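Local coordinates for DUF2520 domain-containing protein (Thermotoga maritima, PDB 2I76), which is of unknown function but binds NADPH and is probably a dehydrogenase-like protein, at residues 13-18 with 38-43; 70-75 with 94-99; 101-106 with 136-141; 127-132 with 152-157. All blocks are in the same frame, centred on the assembly; numbering follows the deposited sequence.

In the fold
All four contacts belong to the N-terminal, Rossmann-like part of the chain, built round one mixed sheet. Interactions 1, 2 and 3 each bring at least one residue to the same NADPH: Leu13 and His106 toward the nicotinamide end, Tyr70 and Val74 at the adenine, Ile71 at a ribose. Interaction 1 meets interaction 3 where Phe17 CZ packs 4.2 Å from Ile105 CG2. Interactions 3 and 4, with centres about 9 Å apart, share the neighbouring strands 102-107 and 126-128. Interaction 2 joins interaction 4 through Ser94, whose OG probably bonds to Glu129. Interaction 4 stands back from the cofactor, the side chain of Lys157 being about 8 Å from it.

Interaction 1: residues 13-18 with 38-43. With NDP (NADPH dihydro-nicotinamide-adenine-dinucleotide phosphate), chain C.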
# COMPACT_ATOMS: atom_id res chain seq x y z
N LEU A 13 4.76 -0.15 23.88
CA LEU A 13 5.92 0.46 23.26
C LEU A 13 7.14 0.59 24.16
O LEU A 13 8.27 0.66 23.68
CB LEU A 13 5.54 1.84 22.70
CG LEU A 13 6.60 2.50 21.82
CD1 LEU A 13 7.11 1.49 20.81
CD2 LEU A 13 6.03 3.71 21.10
N THR A 14 6.94 0.62 25.48
CA THR A 14 8.09 0.73 26.36
C THR A 14 8.70 -0.65 26.53
O THR A 14 9.92 -0.80 26.64
CB THR A 14 7.71 1.31 27.73
OG1 THR A 14 6.80 0.42 28.38
CG2 THR A 14 7.04 2.67 27.57
N ARG A 15 7.84 -1.66 26.54
CA ARG A 15 8.33 -3.03 26.67
C ARG A 15 9.27 -3.24 25.50
O ARG A 15 10.16 -4.08 25.54
CB ARG A 15 7.17 -4.04 26.62
CG ARG A 15 6.35 -4.08 27.88
CD ARG A 15 5.31 -5.18 27.82
NE ARG A 15 4.58 -5.30 29.09
CZ ARG A 15 3.30 -5.65 29.19
NH1 ARG A 15 2.59 -5.92 28.10
NH2 ARG A 15 2.74 -5.73 30.39
N PHE A 16 9.08 -2.44 24.45
CA PHE A 16 9.90 -2.54 23.27
C PHE A 16 11.30 -2.01 23.53
O PHE A 16 12.26 -2.78 23.51
CB PHE A 16 9.26 -1.78 22.12
CG PHE A 16 10.02 -1.87 20.84
CD1 PHE A 16 10.19 -3.09 20.22
CD2 PHE A 16 10.58 -0.73 20.27
CE1 PHE A 16 10.93 -3.19 19.04
CE2 PHE A 16 11.33 -0.82 19.09
CZ PHE A 16 11.51 -2.05 18.47
N PHE A 17 11.43 -0.72 23.78
CA PHE A 17 12.76 -0.14 24.04
C PHE A 17 13.48 -0.83 25.20
O PHE A 17 14.71 -0.94 25.20
CB PHE A 17 12.65 1.35 24.33
CG PHE A 17 12.28 2.18 23.14
CD1 PHE A 17 10.96 2.60 22.95
CD2 PHE A 17 13.26 2.61 22.26
CE1 PHE A 17 10.62 3.45 21.88
CE2 PHE A 17 12.93 3.45 21.19
CZ PHE A 17 11.60 3.87 21.01
N LEU A 18 12.72 -1.27 26.19
CA LEU A 18 13.30 -1.97 27.33
C LEU A 18 14.00 -3.22 26.80
O LEU A 18 15.23 -3.34 26.83
CB LEU A 18 12.21 -2.38 28.32
CG LEU A 18 11.62 -1.39 29.32
CD1 LEU A 18 10.55 -2.07 30.17
CD2 LEU A 18 12.72 -0.86 30.21
N ALA A 38 4.03 -0.99 37.16
CA ALA A 38 5.40 -0.51 37.04
C ALA A 38 6.32 -1.58 37.63
O ALA A 38 7.36 -1.91 37.06
CB ALA A 38 5.55 0.81 37.79
N ARG A 39 5.90 -2.14 38.76
CA ARG A 39 6.67 -3.17 39.44
C ARG A 39 6.84 -4.42 38.59
O ARG A 39 7.78 -5.19 38.79
CB ARG A 39 5.99 -3.57 40.75
CG ARG A 39 6.38 -2.77 41.99
CD ARG A 39 6.10 -3.59 43.24
NE ARG A 39 5.42 -2.84 44.30
CZ ARG A 39 6.02 -2.00 45.14
NH1 ARG A 39 7.33 -1.77 45.05
NH2 ARG A 39 5.31 -1.39 46.09
N ASN A 40 5.93 -4.64 37.65
CA ASN A 40 6.04 -5.83 36.81
C ASN A 40 7.10 -5.68 35.74
O ASN A 40 7.85 -6.62 35.47
CB ASN A 40 4.71 -6.19 36.16
CG ASN A 40 4.84 -7.36 35.21
OD1 ASN A 40 4.94 -7.18 34.00
ND2 ASN A 40 4.88 -8.57 35.76
N LEU A 41 7.16 -4.51 35.12
CA LEU A 41 8.15 -4.28 34.08
C LEU A 41 9.52 -4.12 34.73
O LEU A 41 10.54 -4.40 34.10
CB LEU A 41 7.77 -3.04 33.26
CG LEU A 41 6.36 -3.09 32.70
CD1 LEU A 41 6.17 -1.90 31.81
CD2 LEU A 41 6.12 -4.36 31.91
N ALA A 42 9.55 -3.68 35.98
CA ALA A 42 10.81 -3.55 36.71
C ALA A 42 11.29 -4.97 37.04
O ALA A 42 12.49 -5.27 37.04
CB ALA A 42 10.62 -2.74 37.99
N GLU A 43 10.33 -5.85 37.30
CA GLU A 43 10.59 -7.25 37.61
C GLU A 43 11.17 -7.98 36.40
O GLU A 43 11.99 -8.89 36.53
CB GLU A 43 9.29 -7.94 38.03
CG GLU A 43 9.45 -9.39 38.45
CD GLU A 43 8.12 -10.10 38.55
OE1 GLU A 43 7.24 -9.60 39.28
OE2 GLU A 43 7.96 -11.16 37.90
PA NDP C . -0.77 3.24 25.20
O1A NDP C . -0.47 1.83 25.02
O2A NDP C . -2.18 3.77 25.27
O5B NDP C . 0.03 3.72 26.51
C5B NDP C . -0.35 3.15 27.74
C4B NDP C . 0.55 3.80 28.76
O4B NDP C . 0.18 5.23 28.77
C3B NDP C . 0.32 3.30 30.13
O3B NDP C . 1.57 3.25 30.82
C2B NDP C . -0.62 4.22 30.75
O2B NDP C . -0.81 4.26 32.18
C1B NDP C . -0.25 5.51 30.11
N9A NDP C . -1.45 6.42 30.15
C8A NDP C . -2.67 6.32 29.42
N7A NDP C . -3.50 7.29 29.74
C5A NDP C . -2.87 8.06 30.68
C6A NDP C . -3.22 9.24 31.41
N6A NDP C . -4.42 9.82 31.23
N1A NDP C . -2.33 9.78 32.32
C2A NDP C . -1.09 9.19 32.51
N3A NDP C . -0.67 8.07 31.86
C4A NDP C . -1.61 7.55 30.94
O3 NDP C . 0.03 4.09 24.18
PN NDP C . 0.34 4.60 22.64
O1N NDP C . -1.03 5.10 22.46
O2N NDP C . 0.79 3.28 22.07
O5D NDP C . 1.47 5.67 22.32
C5D NDP C . 2.27 6.30 23.36
C4D NDP C . 3.26 7.25 22.62
O4D NDP C . 3.99 6.49 21.65
C3D NDP C . 2.58 8.38 21.85
O3D NDP C . 3.34 9.58 22.04
C2D NDP C . 2.52 7.89 20.41
O2D NDP C . 2.39 8.97 19.50
C1D NDP C . 3.85 7.06 20.34
N1N NDP C . 3.84 5.95 19.30
C2N NDP C . 2.89 4.86 19.41
C3N NDP C . 2.95 3.83 18.36
C7N NDP C . 2.03 2.68 18.38
O7N NDP C . 2.02 1.79 17.49
N7N NDP C . 1.11 2.55 19.38
C4N NDP C . 3.92 3.97 17.32
C5N NDP C . 4.82 5.01 17.24
C6N NDP C . 4.78 6.01 18.23
P2B NDP C . -0.08 3.38 33.22
O1X NDP C . -0.71 3.84 34.46
O2X NDP C . 1.37 3.67 33.19
O3X NDP C . -0.35 1.90 32.96
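Leu41 lies across Arg15, its CD2 methyl set against the edge of the guanidinium and in its plane, 3.3 Å from Arg15 NE. The arginine chain is extended from CG to NE, and CG is 4.0 Å from the same methyl, which thus meets both the aliphatic stem and the polar end. The other branch, CD1, faces Thr14 OG1 at 4.2 Å, the two side chains crossing at about a right angle. That hydroxyl, between the backbone N and the carbonyl carbon (chi1 63°), is turned back on its own helix and bonds to Gly11 O. Leu18 completes the patch, its CD1 4.3 Å from Leu41 CB. In the Rossmann-like sheet, helix 12-19 spans the beta-alpha-beta crossover from strand 6-8 to strand 30-31, and helix 35-44 follows the second strand. The short segments run nearly parallel, at 23°, with axes 11.7 Å apart, so the interface depends on the reach of side chains. Leu41 also touches Ile30 and the NADPH-binding Thr10, while Leu18 rests on Phe7 and Tyr45. One turn back, Leu13 CD2 approaches the cofactor, 3.5 Å from O4D of NADPH and close to the nicotinamide nitrogen.

Interaction 2: residues 70-75 with 94-99; sequences YIKTVA and SEIFKK. With NDP (NADPH dihydro-nicotinamide-adenine-dinucleotide phosphate), chain C.
This is a mixed apolar and polar contact between the short helix 71-75, which borders the NADPH pocket, and the turn of 3-10 helix that follows strand 85-87. Phe97 carries the apolar half. The side chains of Phe97 and Ile71 cross at about a right angle, with Ile71 CG2 3.7 Å from Phe97 CZ, and the CE2 corner of the ring lies against the methyl of Ala75. The polar half belongs to Lys72. With CG anti to the backbone N (chi1 -175°), the chain runs out beside Ile96, Lys72 CD lying 3.7 Å from Ile96 CG1, and then bends at its end to donate a hydrogen bond from Lys72 NZ to Ile96 O at 3.2 Å. The ammonium comes in at a C=O...N angle of 158°, tilted 19° from the carbonyl plane. In this Rossmann-like fold, strands 62-64 and 85-87 run parallel as neighbours, and Phe97 packs on Val64 and Leu85 while meeting the ring of His87 edge-to-face. The helix turns another flank to the cofactor. Tyr70, at its N-cap position, lays one ring face over the adenine amino group, with N6A 3.1 Å from Tyr70 CE1. Replacing Tyr70 with an alanine would probably leave that amino end of the adenine without its aromatic cover and freer to shift. Val74 CG2 faces C2A of NADPH at 3.8 Å, and Ile71 CD1 is 3.3 Å from the ribose hydroxyl O3D.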
# COMPACT_ATOMS: atom_id res chain seq x y z
N TYR A 70 -1.43 13.25 26.78
CA TYR A 70 -0.94 13.61 28.11
C TYR A 70 0.57 13.83 28.26
O TYR A 70 1.05 14.23 29.32
CB TYR A 70 -1.41 12.56 29.12
CG TYR A 70 -2.86 12.18 28.94
CD1 TYR A 70 -3.23 10.94 28.40
CD2 TYR A 70 -3.88 13.08 29.27
CE1 TYR A 70 -4.56 10.62 28.19
CE2 TYR A 70 -5.21 12.77 29.06
CZ TYR A 70 -5.55 11.54 28.52
OH TYR A 70 -6.87 11.25 28.32
N ILE A 71 1.32 13.57 27.19
CA ILE A 71 2.77 13.74 27.21
C ILE A 71 3.22 15.04 27.88
O ILE A 71 4.07 15.02 28.77
CB ILE A 71 3.35 13.70 25.79
CG1 ILE A 71 2.97 12.40 25.10
CG2 ILE A 71 4.86 13.82 25.83
CD1 ILE A 71 3.25 12.41 23.64
N LYS A 72 2.66 16.17 27.46
CA LYS A 72 3.04 17.45 28.05
C LYS A 72 2.66 17.53 29.52
O LYS A 72 3.53 17.64 30.38
CB LYS A 72 2.39 18.59 27.28
CG LYS A 72 2.81 19.97 27.72
CD LYS A 72 2.14 21.03 26.83
CE LYS A 72 2.40 22.45 27.33
NZ LYS A 72 3.86 22.79 27.36
N THR A 73 1.37 17.47 29.81
CA THR A 73 0.91 17.53 31.19
C THR A 73 1.73 16.60 32.08
O THR A 73 2.45 17.06 32.97
CB THR A 73 -0.59 17.15 31.32
OG1 THR A 73 -0.77 16.34 32.49
CG2 THR A 73 -1.08 16.41 30.10
N VAL A 74 1.64 15.29 31.83
CA VAL A 74 2.37 14.29 32.61
C VAL A 74 3.83 14.70 32.82
O VAL A 74 4.34 14.66 33.93
CB VAL A 74 2.33 12.90 31.92
CG1 VAL A 74 3.33 11.96 32.58
CG2 VAL A 74 0.93 12.31 32.00
N ALA A 75 4.49 15.11 31.74
CA ALA A 75 5.88 15.52 31.81
C ALA A 75 6.07 16.73 32.73
O ALA A 75 7.18 16.99 33.20
CB ALA A 75 6.41 15.84 30.41
N SER A 94 9.10 17.41 20.08
CA SER A 94 9.85 17.43 21.33
C SER A 94 9.56 18.77 22.02
O SER A 94 9.28 18.83 23.22
CB SER A 94 11.34 17.35 21.06
OG SER A 94 11.77 18.48 20.30
N GLU A 95 9.65 19.85 21.23
CA GLU A 95 9.41 21.20 21.70
C GLU A 95 8.19 21.36 22.59
O GLU A 95 8.07 22.36 23.30
CB GLU A 95 9.26 22.15 20.51
CG GLU A 95 10.56 22.75 20.02
CD GLU A 95 10.34 23.70 18.86
OE1 GLU A 95 9.42 24.54 18.95
OE2 GLU A 95 11.09 23.61 17.86
N ILE A 96 7.28 20.40 22.56
CA ILE A 96 6.10 20.52 23.40
C ILE A 96 6.52 20.49 24.87
O ILE A 96 5.75 20.85 25.75
CB ILE A 96 5.09 19.38 23.10
CG1 ILE A 96 3.78 19.65 23.84
CG2 ILE A 96 5.68 18.04 23.50
CD1 ILE A 96 2.69 18.60 23.60
N PHE A 97 7.77 20.09 25.11
CA PHE A 97 8.34 19.98 26.46
C PHE A 97 8.86 21.30 27.02
O PHE A 97 8.99 21.45 28.23
CB PHE A 97 9.49 18.95 26.47
CG PHE A 97 9.04 17.51 26.56
CD1 PHE A 97 9.76 16.51 25.92
CD2 PHE A 97 7.92 17.16 27.30
CE1 PHE A 97 9.37 15.16 26.03
CE2 PHE A 97 7.54 15.82 27.41
CZ PHE A 97 8.27 14.82 26.77
N LYS A 98 9.16 22.24 26.14
CA LYS A 98 9.67 23.54 26.56
C LYS A 98 10.69 23.43 27.70
O LYS A 98 10.45 23.87 28.82
CB LYS A 98 8.51 24.45 26.98
CG LYS A 98 7.56 24.80 25.86
CD LYS A 98 8.15 25.85 24.94
CE LYS A 98 7.18 26.19 23.81
NZ LYS A 98 7.44 27.53 23.16
N LYS A 99 11.83 22.81 27.39
CA LYS A 99 12.92 22.62 28.34
C LYS A 99 14.24 22.57 27.54
O LYS A 99 14.23 22.37 26.33
CB LYS A 99 12.73 21.32 29.12
CG LYS A 99 13.78 21.13 30.22
CD LYS A 99 14.23 19.67 30.33
CE LYS A 99 15.18 19.50 31.51
NZ LYS A 99 14.52 19.75 32.83
PA NDP C . -0.77 3.24 25.20
O1A NDP C . -0.47 1.83 25.02
O2A NDP C . -2.18 3.77 25.27
O5B NDP C . 0.03 3.72 26.51
C5B NDP C . -0.35 3.15 27.74
C4B NDP C . 0.55 3.80 28.76
O4B NDP C . 0.18 5.23 28.77
C3B NDP C . 0.32 3.30 30.13
O3B NDP C . 1.57 3.25 30.82
C2B NDP C . -0.62 4.22 30.75
O2B NDP C . -0.81 4.26 32.18
C1B NDP C . -0.25 5.51 30.11
N9A NDP C . -1.45 6.42 30.15
C8A NDP C . -2.67 6.32 29.42
N7A NDP C . -3.50 7.29 29.74
C5A NDP C . -2.87 8.06 30.68
C6A NDP C . -3.22 9.24 31.41
N6A NDP C . -4.42 9.82 31.23
N1A NDP C . -2.33 9.78 32.32
C2A NDP C . -1.09 9.19 32.51
N3A NDP C . -0.67 8.07 31.86
C4A NDP C . -1.61 7.55 30.94
O3 NDP C . 0.03 4.09 24.18
PN NDP C . 0.34 4.60 22.64
O1N NDP C . -1.03 5.10 22.46
O2N NDP C . 0.79 3.28 22.07
O5D NDP C . 1.47 5.67 22.32
C5D NDP C . 2.27 6.30 23.36
C4D NDP C . 3.26 7.25 22.62
O4D NDP C . 3.99 6.49 21.65
C3D NDP C . 2.58 8.38 21.85
O3D NDP C . 3.34 9.58 22.04
C2D NDP C . 2.52 7.89 20.41
O2D NDP C . 2.39 8.97 19.50
C1D NDP C . 3.85 7.06 20.34
N1N NDP C . 3.84 5.95 19.30
C2N NDP C . 2.89 4.86 19.41
C3N NDP C . 2.95 3.83 18.36
C7N NDP C . 2.03 2.68 18.38
O7N NDP C . 2.02 1.79 17.49
N7N NDP C . 1.11 2.55 19.38
C4N NDP C . 3.92 3.97 17.32
C5N NDP C . 4.82 5.01 17.24
C6N NDP C . 4.78 6.01 18.23
P2B NDP C . -0.08 3.38 33.22
O1X NDP C . -0.71 3.84 34.46
O2X NDP C . 1.37 3.67 33.19
O3X NDP C . -0.35 1.90 32.96

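Interaction 3: residues 101-106 with 136-141. With NDP (NADPH dihydro-nicotinamide-adenine-dinucleotide phosphate), chain C.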
# COMPACT_ATOMS: atom_id res chain seq x y z
N GLY A 101 16.76 20.28 27.54
CA GLY A 101 17.24 19.02 26.99
C GLY A 101 16.10 18.15 26.52
O GLY A 101 15.60 17.33 27.29
N ARG A 102 15.68 18.31 25.27
CA ARG A 102 14.55 17.53 24.75
C ARG A 102 14.83 16.76 23.47
O ARG A 102 15.89 16.89 22.86
CB ARG A 102 13.34 18.45 24.55
CG ARG A 102 13.67 19.74 23.83
CD ARG A 102 12.49 20.68 23.81
NE ARG A 102 12.87 22.02 23.37
CZ ARG A 102 13.39 22.30 22.18
NH1 ARG A 102 13.59 21.33 21.29
NH2 ARG A 102 13.72 23.56 21.89
N ALA A 103 13.86 15.93 23.08
CA ALA A 103 13.98 15.13 21.87
C ALA A 103 12.68 14.39 21.55
O ALA A 103 11.73 14.40 22.34
CB ALA A 103 15.13 14.13 22.01
N SER A 104 12.66 13.74 20.39
CA SER A 104 11.49 13.01 19.93
C SER A 104 11.91 11.84 19.03
O SER A 104 12.55 12.05 18.00
CB SER A 104 10.58 13.98 19.15
OG SER A 104 9.45 13.34 18.60
N ILE A 105 11.58 10.61 19.43
CA ILE A 105 11.92 9.44 18.61
C ILE A 105 10.66 8.67 18.20
O ILE A 105 9.91 8.16 19.04
CB ILE A 105 12.93 8.45 19.30
CG1 ILE A 105 13.21 7.29 18.34
CG2 ILE A 105 12.39 7.96 20.64
CD1 ILE A 105 14.54 6.59 18.53
N HIS A 106 10.45 8.60 16.89
CA HIS A 106 9.26 7.97 16.34
C HIS A 106 9.45 6.79 15.40
O HIS A 106 9.88 6.96 14.25
CB HIS A 106 8.39 9.02 15.65
CG HIS A 106 7.12 8.46 15.08
ND1 HIS A 106 7.02 8.00 13.78
CD2 HIS A 106 5.93 8.20 15.66
CE1 HIS A 106 5.83 7.48 13.59
NE2 HIS A 106 5.14 7.58 14.72
N PRO A 136 21.42 13.87 19.90
CA PRO A 136 22.33 12.73 19.87
C PRO A 136 21.93 11.55 20.78
O PRO A 136 22.39 10.42 20.59
CB PRO A 136 23.68 13.36 20.26
CG PRO A 136 23.29 14.53 21.10
CD PRO A 136 22.11 15.10 20.35
N ILE A 137 21.06 11.80 21.76
CA ILE A 137 20.61 10.75 22.67
C ILE A 137 19.65 9.79 21.99
O ILE A 137 19.68 8.59 22.24
CB ILE A 137 19.90 11.34 23.90
CG1 ILE A 137 20.91 12.10 24.76
CG2 ILE A 137 19.23 10.23 24.70
CD1 ILE A 137 20.28 12.77 25.96
N VAL A 138 18.80 10.33 21.14
CA VAL A 138 17.83 9.53 20.40
C VAL A 138 18.49 9.02 19.11
O VAL A 138 18.20 7.92 18.63
CB VAL A 138 16.59 10.37 20.06
CG1 VAL A 138 15.75 9.66 19.06
CG2 VAL A 138 15.77 10.62 21.33
N LYS A 139 19.37 9.86 18.57
CA LYS A 139 20.11 9.55 17.36
C LYS A 139 20.92 8.27 17.63
O LYS A 139 21.01 7.38 16.78
CB LYS A 139 21.04 10.73 17.05
CG LYS A 139 21.10 11.16 15.60
CD LYS A 139 21.60 12.61 15.48
CE LYS A 139 21.73 13.04 14.02
NZ LYS A 139 22.10 14.48 13.86
N LYS A 140 21.50 8.20 18.83
CA LYS A 140 22.31 7.07 19.27
C LYS A 140 21.48 5.80 19.39
O LYS A 140 21.92 4.72 18.99
CB LYS A 140 22.92 7.37 20.64
CG LYS A 140 23.93 6.34 21.17
CD LYS A 140 25.29 6.52 20.50
CE LYS A 140 26.42 5.85 21.29
NZ LYS A 140 27.79 6.19 20.75
N ILE A 141 20.29 5.96 19.95
CA ILE A 141 19.38 4.83 20.16
C ILE A 141 18.85 4.18 18.88
O ILE A 141 18.78 2.95 18.78
CB ILE A 141 18.18 5.25 21.04
CG1 ILE A 141 18.67 5.47 22.47
CG2 ILE A 141 17.11 4.19 21.02
CD1 ILE A 141 17.59 5.82 23.45
PA NDP C . -0.77 3.24 25.20
O1A NDP C . -0.47 1.83 25.02
O2A NDP C . -2.18 3.77 25.27
O5B NDP C . 0.03 3.72 26.51
C5B NDP C . -0.35 3.15 27.74
C4B NDP C . 0.55 3.80 28.76
O4B NDP C . 0.18 5.23 28.77
C3B NDP C . 0.32 3.30 30.13
O3B NDP C . 1.57 3.25 30.82
C2B NDP C . -0.62 4.22 30.75
O2B NDP C . -0.81 4.26 32.18
C1B NDP C . -0.25 5.51 30.11
N9A NDP C . -1.45 6.42 30.15
C8A NDP C . -2.67 6.32 29.42
N7A NDP C . -3.50 7.29 29.74
C5A NDP C . -2.87 8.06 30.68
C6A NDP C . -3.22 9.24 31.41
N6A NDP C . -4.42 9.82 31.23
N1A NDP C . -2.33 9.78 32.32
C2A NDP C . -1.09 9.19 32.51
N3A NDP C . -0.67 8.07 31.86
C4A NDP C . -1.61 7.55 30.94
O3 NDP C . 0.03 4.09 24.18
PN NDP C . 0.34 4.60 22.64
O1N NDP C . -1.03 5.10 22.46
O2N NDP C . 0.79 3.28 22.07
O5D NDP C . 1.47 5.67 22.32
C5D NDP C . 2.27 6.30 23.36
C4D NDP C . 3.26 7.25 22.62
O4D NDP C . 3.99 6.49 21.65
C3D NDP C . 2.58 8.38 21.85
O3D NDP C . 3.34 9.58 22.04
C2D NDP C . 2.52 7.89 20.41
O2D NDP C . 2.39 8.97 19.50
C1D NDP C . 3.85 7.06 20.34
N1N NDP C . 3.84 5.95 19.30
C2N NDP C . 2.89 4.86 19.41
C3N NDP C . 2.95 3.83 18.36
C7N NDP C . 2.03 2.68 18.38
O7N NDP C . 2.02 1.79 17.49
N7N NDP C . 1.11 2.55 19.38
C4N NDP C . 3.92 3.97 17.32
C5N NDP C . 4.82 5.01 17.24
C6N NDP C . 4.78 6.01 18.23
P2B NDP C . -0.08 3.38 33.22
O1X NDP C . -0.71 3.84 34.46
O2X NDP C . 1.37 3.67 33.19
O3X NDP C . -0.35 1.90 32.96
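The 3.0 Å bond from Lys140 N to Pro136 O closes the helical turn that carries Val138 to Ala103 and Ile105 on the strand. Val138 carries the contact from the helix side. Its CG2 meets Ala103 CB at 3.6 Å, while its CG1 leans on Ile105, 3.5 Å from Ile105 CG1. Because Ile105 has CG1 anti to its backbone nitrogen (chi1 -179°), the longer branch extends over the helix, where Ile105 CD1 comes within 4.3 Å of Ile141 CG2. The strand and helix segments run nearly in the same direction, 25° apart, with axes 8.1 Å from each other. Helix 135-145 is the connection of the beta-alpha-beta crossover between the parallel strands 126-128 and 149-151, and here it covers one face of the sheet. Val86, Leu128 and Phe63 add to the same apolar layer. An alanine at Ile105 is likely to open a gap beside Val138 and Ile141, taking away the branch that spans from one to the other. The neighbouring His106 points its CB away from the helix, and its ring reaches the cofactor: His106 CD2 lies 3.6 Å from C6N of the nicotinamide ring, in an oblique approach. At ND1 the imidazole is hydrogen-bonded to Tyr160 OH, a second-shell hydroxyl that probably helps to fix the rotation of the ring.

Interaction 4: residues 127-132 with 152-157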
# COMPACT_ATOMS: atom_id res chain seq x y z
N GLY A 127 11.86 8.34 12.99
CA GLY A 127 11.72 9.76 12.74
C GLY A 127 12.17 10.43 14.02
O GLY A 127 11.44 10.45 15.01
N LEU A 128 13.39 10.95 14.01
CA LEU A 128 13.92 11.61 15.18
C LEU A 128 13.78 13.11 14.98
O LEU A 128 13.55 13.57 13.86
CB LEU A 128 15.39 11.23 15.40
CG LEU A 128 15.76 9.78 15.06
CD1 LEU A 128 17.15 9.48 15.57
CD2 LEU A 128 14.76 8.83 15.66
N GLU A 129 13.94 13.85 16.06
CA GLU A 129 13.83 15.30 16.05
C GLU A 129 13.99 15.69 17.52
O GLU A 129 13.10 15.46 18.35
CB GLU A 129 12.44 15.69 15.50
CG GLU A 129 12.01 17.14 15.67
CD GLU A 129 11.36 17.40 17.02
OE1 GLU A 129 12.00 18.05 17.87
OE2 GLU A 129 10.21 16.95 17.23
N GLY A 130 15.16 16.23 17.86
CA GLY A 130 15.40 16.60 19.24
C GLY A 130 16.15 17.89 19.46
O GLY A 130 16.43 18.67 18.53
N ASP A 131 16.48 18.10 20.72
CA ASP A 131 17.22 19.28 21.19
C ASP A 131 18.62 19.27 20.59
O ASP A 131 18.97 18.36 19.85
CB ASP A 131 17.29 19.23 22.72
CG ASP A 131 18.02 20.40 23.30
OD1 ASP A 131 19.26 20.37 23.37
OD2 ASP A 131 17.34 21.37 23.69
N GLU A 132 19.42 20.28 20.89
CA GLU A 132 20.76 20.31 20.37
C GLU A 132 21.48 19.11 21.00
O GLU A 132 22.06 18.28 20.31
CB GLU A 132 21.46 21.63 20.78
N ILE A 152 14.48 15.44 11.46
CA ILE A 152 13.55 16.38 10.85
C ILE A 152 13.38 17.57 11.79
O ILE A 152 13.30 17.41 13.00
CB ILE A 152 12.19 15.66 10.59
CG1 ILE A 152 11.04 16.66 10.63
CG2 ILE A 152 11.95 14.58 11.63
CD1 ILE A 152 9.69 15.99 10.49
N PRO A 153 13.32 18.80 11.24
CA PRO A 153 13.15 19.92 12.16
C PRO A 153 11.84 19.82 12.93
O PRO A 153 10.88 19.19 12.45
CB PRO A 153 13.19 21.14 11.24
CG PRO A 153 12.58 20.60 9.96
CD PRO A 153 13.23 19.24 9.83
N SER A 154 11.79 20.41 14.12
CA SER A 154 10.58 20.39 14.95
C SER A 154 9.41 21.10 14.25
O SER A 154 8.23 20.80 14.51
CB SER A 154 10.83 21.07 16.30
OG SER A 154 11.64 20.27 17.14
N GLU A 155 9.73 22.05 13.38
CA GLU A 155 8.70 22.79 12.67
C GLU A 155 8.26 22.12 11.36
O GLU A 155 7.75 22.76 10.44
CB GLU A 155 9.21 24.22 12.43
CG GLU A 155 10.69 24.30 12.14
CD GLU A 155 11.00 24.24 10.66
OE1 GLU A 155 12.08 23.72 10.29
OE2 GLU A 155 10.17 24.74 9.87
N LYS A 156 8.46 20.80 11.30
CA LYS A 156 8.08 20.03 10.13
C LYS A 156 7.56 18.64 10.50
O LYS A 156 7.41 17.77 9.64
CB LYS A 156 9.28 19.89 9.19
CG LYS A 156 9.72 21.18 8.53
CD LYS A 156 8.58 21.81 7.76
CE LYS A 156 9.12 22.85 6.81
NZ LYS A 156 10.22 22.27 5.95
N LYS A 157 7.27 18.43 11.77
CA LYS A 157 6.79 17.14 12.23
C LYS A 157 5.35 16.88 11.78
O LYS A 157 4.95 15.71 11.63
CB LYS A 157 6.91 17.07 13.76
CG LYS A 157 6.88 15.67 14.30
CD LYS A 157 7.65 15.57 15.60
CE LYS A 157 7.69 14.14 16.11
NZ LYS A 157 8.16 13.21 15.06
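Glu129 and Ser154 meet through their side chains, the serine OG directed at Glu129 OE1; the modelled separation is too short to trust in detail, though a hydrogen bond is plausible. The second carboxylate oxygen, OE2, rests against the aliphatic part of Lys157, 3.3 Å from Lys157 CD, the two side chains crossing at about a right angle. Glu129 gets there with CG anti to its backbone N (chi1 168°) and a bend at the next torsion (chi2 -85°), which folds the carboxylate over the loop. The backbones are joined by Ile152 N donating to Leu128 O at 3.2 Å, with an N-H...O angle of 138°, continuing the parallel pairing of strand 126-128 with strand 149-151 past the end of the latter. In the next shell, Ser94 OG bonds to Glu129 OE1 and Ser93 OG to OE2, while Leu128 packs on Ile105 and Val138. Leu185 of the second subunit packs on Ile152, so the loop also reaches the dimer interface. Lys157 NZ stays 4.8 Å from Glu129 OE2, with no direct salt bridge: the buried carboxylate is held chiefly by serine hydroxyls, and the lysine would contribute at most a longer-range attraction.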